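Local structure of 5-formaminoimidazole-4-carboxamide-1-(beta)-D-ribofuranosyl 5'-monophosphate synthetase (Methanocaldococcus jannaschii, 2R7L) at residues F272-K277 against L306-M311; D276-K281 against G292-Q297. The protein catalyses the ATP- and formate-dependent formylation of AICAR to FAICAR, a folate-independent step of purine biosynthesis. All blocks are in the same frame, centred on the assembly; numbering follows the deposited sequence.

Contact 1: F272-K277 against L306-M311; sequences FEMGDK and LVVFEM. With ATP (adenosine-5'-triphosphate), chain E.
Met274 on helix 268-285 reaches Leu306 and Val308 of strand 306-312, where the helix packs on the outermost strand, within this chain, of the five-stranded antiparallel sheet in the ATP-grasp part of the chain. The tight part is small and wholly apolar. Met274 SD lies 3.8 Å from Leu306 CD1, the two side chains crossing at about a right angle, and the terminal CE goes on to Val308 CG1 at 3.7 Å. Here the methionine and the valine run past each other in opposite directions. The bend at chi3 of Met274 (65°) turns its CE off the line of the chain, to 4.0 Å from Leu306 CB. The alternation of the strand fits this: Leu306 and Val308 point toward the helix, Val307 away from it to pack on Pro140 and Val202. Leu296, Leu137 and Tyr211 also touch Met274; Met274, Leu306 and Val308 are all buried. The looser ground is the solvent side of the helix: Glu273 is exposed, and partly exposed Asp276 forms a salt bridge with Arg57 of a second subunit. Beyond Val308 the strand turns a corner through a classic beta bulge, in which Phe309 and Glu310 both face Gln297. The bulge leads to the nucleotide: the Phe309 ring meets ATP obliquely, with CE1 3.7 Å from C3', while Glu310, a predicted magnesium ligand, brings CG to 3.5 Å from ATP O1A. Its carboxylate is tied back to the chain, Met311 N donating to Glu310 OE2 at 3.0 Å on the anti side, 23° out of the carboxylate plane.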
loop_
_atom_site.group_PDB
_atom_site.type_symbol
_atom_site.label_atom_id
_atom_site.label_comp_id
_atom_site.label_asym_id
_atom_site.label_seq_id
_atom_site.Cartn_x
_atom_site.Cartn_y
_atom_site.Cartn_z
ATOM N N PHE A 272 7.358 -26.206 -13.582
ATOM C CA PHE A 272 7.335 -25.324 -14.753
ATOM C C PHE A 272 7.420 -26.120 -16.054
ATOM O O PHE A 272 6.673 -25.853 -17.003
ATOM C CB PHE A 272 8.453 -24.278 -14.674
ATOM C CG PHE A 272 8.077 -23.040 -13.897
ATOM C CD1 PHE A 272 8.542 -22.845 -12.605
ATOM C CD2 PHE A 272 7.253 -22.075 -14.459
ATOM C CE1 PHE A 272 8.193 -21.707 -11.884
ATOM C CE2 PHE A 272 6.895 -20.940 -13.746
ATOM C CZ PHE A 272 7.370 -20.752 -12.460
ATOM N N GLU A 273 8.319 -27.105 -16.093
ATOM C CA GLU A 273 8.459 -27.970 -17.277
ATOM C C GLU A 273 7.139 -28.644 -17.652
ATOM O O GLU A 273 6.805 -28.760 -18.829
ATOM C CB GLU A 273 9.552 -29.023 -17.061
ATOM C CG GLU A 273 9.834 -29.899 -18.272
ATOM C CD GLU A 273 10.526 -29.147 -19.400
ATOM O OE1 GLU A 273 11.452 -28.359 -19.112
ATOM O OE2 GLU A 273 10.151 -29.347 -20.576
ATOM N N MET A 274 6.386 -29.079 -16.645
ATOM C CA MET A 274 5.093 -29.708 -16.875
ATOM C C MET A 274 4.135 -28.739 -17.528
ATOM O O MET A 274 3.397 -29.095 -18.458
ATOM C CB MET A 274 4.488 -30.207 -15.559
ATOM C CG MET A 274 5.237 -31.361 -14.919
ATOM S SD MET A 274 4.691 -31.642 -13.222
ATOM C CE MET A 274 2.996 -32.149 -13.475
ATOM N N GLY A 275 4.122 -27.513 -17.021
ATOM C CA GLY A 275 3.296 -26.457 -17.609
ATOM C C GLY A 275 3.740 -26.138 -19.028
ATOM O O GLY A 275 2.920 -26.016 -19.932
ATOM N N ASP A 276 5.047 -26.030 -19.232
ATOM C CA ASP A 276 5.573 -25.724 -20.562
ATOM C C ASP A 276 5.175 -26.797 -21.576
ATOM O O ASP A 276 4.744 -26.476 -22.685
ATOM C CB ASP A 276 7.094 -25.545 -20.514
ATOM C CG ASP A 276 7.509 -24.237 -19.846
ATOM O OD1 ASP A 276 6.620 -23.396 -19.597
ATOM O OD2 ASP A 276 8.717 -24.045 -19.578
ATOM N N LYS A 277 5.293 -28.066 -21.184
ATOM C CA LYS A 277 4.974 -29.184 -22.077
ATOM C C LYS A 277 3.497 -29.259 -22.416
ATOM O O LYS A 277 3.132 -29.432 -23.577
ATOM C CB LYS A 277 5.422 -30.515 -21.468
ATOM C CG LYS A 277 6.918 -30.713 -21.424
ATOM C CD LYS A 277 7.237 -32.046 -20.768
ATOM C CE LYS A 277 8.718 -32.352 -20.802
ATOM N NZ LYS A 277 8.988 -33.655 -20.141
ATOM N N LEU A 306 5.896 -35.794 -9.853
ATOM C CA LEU A 306 4.513 -35.353 -9.839
ATOM C C LEU A 306 3.707 -36.139 -10.866
ATOM O O LEU A 306 4.040 -36.153 -12.043
ATOM C CB LEU A 306 4.424 -33.841 -10.096
ATOM C CG LEU A 306 4.900 -32.941 -8.945
ATOM C CD1 LEU A 306 5.246 -31.549 -9.455
ATOM C CD2 LEU A 306 3.834 -32.862 -7.852
ATOM N N VAL A 307 2.657 -36.806 -10.401
ATOM C CA VAL A 307 1.807 -37.608 -11.266
ATOM C C VAL A 307 0.461 -36.914 -11.368
ATOM O O VAL A 307 -0.210 -36.701 -10.360
ATOM C CB VAL A 307 1.615 -39.053 -10.695
ATOM C CG1 VAL A 307 0.707 -39.881 -11.593
ATOM C CG2 VAL A 307 2.955 -39.751 -10.521
ATOM N N VAL A 308 0.054 -36.553 -12.576
ATOM C CA VAL A 308 -1.187 -35.803 -12.713
ATOM C C VAL A 308 -2.384 -36.692 -13.034
ATOM O O VAL A 308 -2.427 -37.378 -14.056
ATOM C CB VAL A 308 -1.050 -34.560 -13.661
ATOM C CG1 VAL A 308 0.275 -34.567 -14.367
ATOM C CG2 VAL A 308 -2.195 -34.489 -14.652
ATOM N N PHE A 309 -3.353 -36.677 -12.126
ATOM C CA PHE A 309 -4.511 -37.535 -12.227
ATOM C C PHE A 309 -5.689 -36.777 -12.807
ATOM O O PHE A 309 -6.710 -37.369 -13.157
ATOM C CB PHE A 309 -4.865 -38.098 -10.850
ATOM C CG PHE A 309 -5.241 -37.048 -9.833
ATOM C CD1 PHE A 309 -6.539 -36.566 -9.767
ATOM C CD2 PHE A 309 -4.302 -36.570 -8.926
ATOM C CE1 PHE A 309 -6.903 -35.611 -8.822
ATOM C CE2 PHE A 309 -4.655 -35.615 -7.972
ATOM C CZ PHE A 309 -5.958 -35.137 -7.921
ATOM N N GLU A 310 -5.549 -35.458 -12.895
ATOM C CA GLU A 310 -6.584 -34.618 -13.487
ATOM C C GLU A 310 -6.020 -33.282 -13.963
ATOM O O GLU A 310 -4.880 -32.930 -13.654
ATOM C CB GLU A 310 -7.737 -34.393 -12.507
ATOM C CG GLU A 310 -8.911 -35.341 -12.697
ATOM C CD GLU A 310 -9.588 -35.189 -14.055
ATOM O OE1 GLU A 310 -10.356 -36.096 -14.441
ATOM O OE2 GLU A 310 -9.362 -34.167 -14.737
ATOM N N MET A 311 -6.829 -32.554 -14.724
ATOM C CA MET A 311 -6.462 -31.230 -15.200
ATOM C C MET A 311 -7.697 -30.435 -15.593
ATOM O O MET A 311 -8.771 -31.002 -15.811
ATOM C CB MET A 311 -5.526 -31.330 -16.398
ATOM C CG MET A 311 -6.211 -31.829 -17.652
ATOM S SD MET A 311 -5.365 -31.296 -19.152
ATOM C CE MET A 311 -6.091 -29.673 -19.381
HETATM P PG ATP E . -12.803 -32.342 -8.357
HETATM O O1G ATP E . -13.312 -31.348 -9.377
HETATM O O2G ATP E . -11.334 -32.189 -8.015
HETATM O O3G ATP E . -13.703 -32.484 -7.153
HETATM P PB ATP E . -11.933 -34.236 -10.303
HETATM O O1B ATP E . -11.097 -33.059 -10.742
HETATM O O2B ATP E . -12.755 -34.965 -11.343
HETATM O O3B ATP E . -12.927 -33.775 -9.110
HETATM P PA ATP E . -11.160 -36.863 -9.417
HETATM O O1A ATP E . -10.371 -37.590 -10.474
HETATM O O2A ATP E . -12.627 -37.118 -9.201
HETATM O O3A ATP E . -10.907 -35.272 -9.605
HETATM O "O5'" ATP E . -10.415 -37.127 -8.025
HETATM C "C5'" ATP E . -11.107 -36.898 -6.808
HETATM C "C4'" ATP E . -10.154 -37.215 -5.667
HETATM O "O4'" ATP E . -9.847 -38.613 -5.647
HETATM C "C3'" ATP E . -8.816 -36.511 -5.808
HETATM O "O3'" ATP E . -8.840 -35.194 -5.248
HETATM C "C2'" ATP E . -7.873 -37.436 -5.064
HETATM O "O2'" ATP E . -7.887 -37.143 -3.668
HETATM C "C1'" ATP E . -8.479 -38.818 -5.277
HETATM N N9 ATP E . -7.784 -39.443 -6.417
HETATM C C8 ATP E . -8.126 -39.282 -7.710
HETATM N N7 ATP E . -7.288 -39.971 -8.522
HETATM C C5 ATP E . -6.395 -40.606 -7.738
HETATM C C6 ATP E . -5.248 -41.513 -7.957
HETATM N N6 ATP E . -4.872 -41.887 -9.204
HETATM N N1 ATP E . -4.578 -41.936 -6.866
HETATM C C2 ATP E . -4.938 -41.566 -5.617
HETATM N N3 ATP E . -5.974 -40.755 -5.348
HETATM C C4 ATP E . -6.719 -40.242 -6.350
#

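Contact 2: D276-K281 against G292-Q297; sequences DKLVAK and GPFCLQ. With ATP (adenosine-5'-triphosphate), chain E.
Leu278 and Val279 of helix 268-285 both approach from the same side of the ring plane of Phe294 on strand 292-300, a helix-on-sheet packing in the ATP-grasp fold with a strand inside the antiparallel sheet as its floor. The axes of the two short segments come within 10.8 Å and run at 122° to each other, so the helix passes slantwise over the strand and successive helix residues address different parts of the ring. Leu278 slides past the phenylalanine in the opposite direction, laying CD2 against the CD1-CE1 bond, 3.6 Å from Phe294 CD1. Val279 instead crosses it at about a right angle, with CG2 3.7 Å from Phe294 CE2, near the CE2-CZ bond. Both methyls approach obliquely. The ring is placed there by CG standing between the backbone N and the carbonyl carbon (chi1 70°), and it also meets Tyr211 of the neighbouring strand with the ring planes almost parallel. Were Phe294 replaced by an alanine, Leu278 CD2 and Val279 CG2 would probably lose the ring they pack on, a gap would open beneath the helix, and Tyr211 would be without its aromatic neighbour. Leu278 CD2 has a second strand partner, Leu296 CD2 at 3.7 Å, so one methyl spans two alternate residues of the strand; Leu131 and Leu132 of helix 125-135 also touch this leucine. Cys295 points away from the helix, and the strand carries on to Gln297, a predicted magnesium ligand, whose extended side chain meets the nucleotide: NE2 donates to ATP O1B at 2.9 Å in a nearly straight bond, 168° at the hydrogen.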
loop_
_atom_site.group_PDB
_atom_site.type_symbol
_atom_site.label_atom_id
_atom_site.label_comp_id
_atom_site.label_asym_id
_atom_site.label_seq_id
_atom_site.Cartn_x
_atom_site.Cartn_y
_atom_site.Cartn_z
ATOM N N ASP A 276 5.047 -26.030 -19.232
ATOM C CA ASP A 276 5.573 -25.724 -20.562
ATOM C C ASP A 276 5.175 -26.797 -21.576
ATOM O O ASP A 276 4.744 -26.476 -22.685
ATOM C CB ASP A 276 7.094 -25.545 -20.514
ATOM C CG ASP A 276 7.509 -24.237 -19.846
ATOM O OD1 ASP A 276 6.620 -23.396 -19.597
ATOM O OD2 ASP A 276 8.717 -24.045 -19.578
ATOM N N LYS A 277 5.293 -28.066 -21.184
ATOM C CA LYS A 277 4.974 -29.184 -22.077
ATOM C C LYS A 277 3.497 -29.259 -22.416
ATOM O O LYS A 277 3.132 -29.432 -23.577
ATOM C CB LYS A 277 5.422 -30.515 -21.468
ATOM C CG LYS A 277 6.918 -30.713 -21.424
ATOM C CD LYS A 277 7.237 -32.046 -20.768
ATOM C CE LYS A 277 8.718 -32.352 -20.802
ATOM N NZ LYS A 277 8.988 -33.655 -20.141
ATOM N N LEU A 278 2.642 -29.138 -21.408
ATOM C CA LEU A 278 1.201 -29.157 -21.647
ATOM C C LEU A 278 0.803 -28.082 -22.649
ATOM O O LEU A 278 -0.036 -28.308 -23.523
ATOM C CB LEU A 278 0.423 -28.965 -20.339
ATOM C CG LEU A 278 -1.100 -28.973 -20.500
ATOM C CD1 LEU A 278 -1.583 -30.342 -20.973
ATOM C CD2 LEU A 278 -1.798 -28.596 -19.214
ATOM N N VAL A 279 1.417 -26.912 -22.511
ATOM C CA VAL A 279 1.116 -25.764 -23.361
ATOM C C VAL A 279 1.604 -25.966 -24.798
ATOM O O VAL A 279 0.867 -25.708 -25.748
ATOM C CB VAL A 279 1.686 -24.457 -22.739
ATOM C CG1 VAL A 279 2.074 -23.441 -23.811
ATOM C CG2 VAL A 279 0.680 -23.874 -21.750
ATOM N N ALA A 280 2.836 -26.442 -24.944
ATOM C CA ALA A 280 3.421 -26.687 -26.256
ATOM C C ALA A 280 2.634 -27.721 -27.060
ATOM O O ALA A 280 2.468 -27.572 -28.268
ATOM C CB ALA A 280 4.886 -27.103 -26.121
ATOM N N LYS A 281 2.132 -28.760 -26.394
ATOM C CA LYS A 281 1.363 -29.785 -27.095
ATOM C C LYS A 281 -0.052 -29.327 -27.416
ATOM O O LYS A 281 -0.576 -29.635 -28.483
ATOM C CB LYS A 281 1.330 -31.107 -26.314
ATOM C CG LYS A 281 0.642 -32.266 -27.070
ATOM C CD LYS A 281 1.373 -32.646 -28.373
ATOM C CE LYS A 281 2.810 -33.088 -28.099
ATOM N NZ LYS A 281 3.627 -33.280 -29.339
ATOM N N GLY A 292 -4.876 -18.485 -20.795
ATOM C CA GLY A 292 -5.152 -18.060 -19.439
ATOM C C GLY A 292 -4.948 -19.157 -18.409
ATOM O O GLY A 292 -3.944 -19.876 -18.446
ATOM N N PRO A 293 -5.900 -19.284 -17.476
ATOM C CA PRO A 293 -5.777 -20.209 -16.359
ATOM C C PRO A 293 -5.909 -21.681 -16.748
ATOM O O PRO A 293 -6.819 -22.056 -17.501
ATOM C CB PRO A 293 -6.934 -19.804 -15.444
ATOM C CG PRO A 293 -7.944 -19.210 -16.353
ATOM C CD PRO A 293 -7.163 -18.523 -17.434
ATOM N N PHE A 294 -4.985 -22.498 -16.246
ATOM C CA PHE A 294 -5.120 -23.954 -16.295
ATOM C C PHE A 294 -4.452 -24.597 -15.089
ATOM O O PHE A 294 -3.522 -24.036 -14.500
ATOM C CB PHE A 294 -4.588 -24.550 -17.607
ATOM C CG PHE A 294 -3.090 -24.500 -17.756
ATOM C CD1 PHE A 294 -2.300 -25.548 -17.310
ATOM C CD2 PHE A 294 -2.476 -23.426 -18.380
ATOM C CE1 PHE A 294 -0.920 -25.520 -17.462
ATOM C CE2 PHE A 294 -1.089 -23.391 -18.538
ATOM C CZ PHE A 294 -0.316 -24.441 -18.082
ATOM N N CYS A 295 -4.941 -25.778 -14.729
ATOM C CA CYS A 295 -4.549 -26.437 -13.491
ATOM C C CYS A 295 -4.122 -27.876 -13.749
ATOM O O CYS A 295 -4.803 -28.610 -14.474
ATOM C CB CYS A 295 -5.732 -26.414 -12.524
ATOM S SG CYS A 295 -5.478 -27.264 -10.955
ATOM N N LEU A 296 -2.988 -28.263 -13.175
ATOM C CA LEU A 296 -2.598 -29.673 -13.106
ATOM C C LEU A 296 -2.846 -30.182 -11.693
ATOM O O LEU A 296 -2.260 -29.677 -10.730
ATOM C CB LEU A 296 -1.123 -29.869 -13.479
ATOM C CG LEU A 296 -0.752 -29.592 -14.942
ATOM C CD1 LEU A 296 0.669 -29.993 -15.203
ATOM C CD2 LEU A 296 -1.688 -30.308 -15.896
ATOM N N GLN A 297 -3.720 -31.173 -11.568
ATOM C CA GLN A 297 -4.025 -31.768 -10.268
ATOM C C GLN A 297 -3.169 -33.008 -10.085
ATOM O O GLN A 297 -3.370 -34.017 -10.750
ATOM C CB GLN A 297 -5.503 -32.124 -10.181
ATOM C CG GLN A 297 -6.409 -30.924 -10.321
ATOM C CD GLN A 297 -7.773 -31.290 -10.829
ATOM O OE1 GLN A 297 -8.107 -31.019 -11.981
ATOM N NE2 GLN A 297 -8.578 -31.920 -9.976
HETATM P PG ATP E . -12.803 -32.342 -8.357
HETATM O O1G ATP E . -13.312 -31.348 -9.377
HETATM O O2G ATP E . -11.334 -32.189 -8.015
HETATM O O3G ATP E . -13.703 -32.484 -7.153
HETATM P PB ATP E . -11.933 -34.236 -10.303
HETATM O O1B ATP E . -11.097 -33.059 -10.742
HETATM O O2B ATP E . -12.755 -34.965 -11.343
HETATM O O3B ATP E . -12.927 -33.775 -9.110
HETATM P PA ATP E . -11.160 -36.863 -9.417
HETATM O O1A ATP E . -10.371 -37.590 -10.474
HETATM O O2A ATP E . -12.627 -37.118 -9.201
HETATM O O3A ATP E . -10.907 -35.272 -9.605
HETATM O "O5'" ATP E . -10.415 -37.127 -8.025
HETATM C "C5'" ATP E . -11.107 -36.898 -6.808
HETATM C "C4'" ATP E . -10.154 -37.215 -5.667
HETATM O "O4'" ATP E . -9.847 -38.613 -5.647
HETATM C "C3'" ATP E . -8.816 -36.511 -5.808
HETATM O "O3'" ATP E . -8.840 -35.194 -5.248
HETATM C "C2'" ATP E . -7.873 -37.436 -5.064
HETATM O "O2'" ATP E . -7.887 -37.143 -3.668
HETATM C "C1'" ATP E . -8.479 -38.818 -5.277
HETATM N N9 ATP E . -7.784 -39.443 -6.417
HETATM C C8 ATP E . -8.126 -39.282 -7.710
HETATM N N7 ATP E . -7.288 -39.971 -8.522
HETATM C C5 ATP E . -6.395 -40.606 -7.738
HETATM C C6 ATP E . -5.248 -41.513 -7.957
HETATM N N6 ATP E . -4.872 -41.887 -9.204
HETATM N N1 ATP E . -4.578 -41.936 -6.866
HETATM C C2 ATP E . -4.938 -41.566 -5.617
HETATM N N3 ATP E . -5.974 -40.755 -5.348
HETATM C C4 ATP E . -6.719 -40.242 -6.350
#

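Both contacts are buried and hang on helix 268-285, their centres about 7 Å apart: contact 1 sets its earlier turns on strand 306-312, contact 2 its later turns on the adjacent inner strand 292-300. Their chemistry is apolar in each case, but contact 1 depends on one methionine thioether between aliphatic side chains, whereas contact 2 is built round an aromatic ring and buries somewhat more surface (169 against 126 Å²). The strands are joined directly, Gln297 N lying 3.0 Å from Glu310 O, a probable hydrogen bond. Polar groups come at the far ends, where both strands reach ATP.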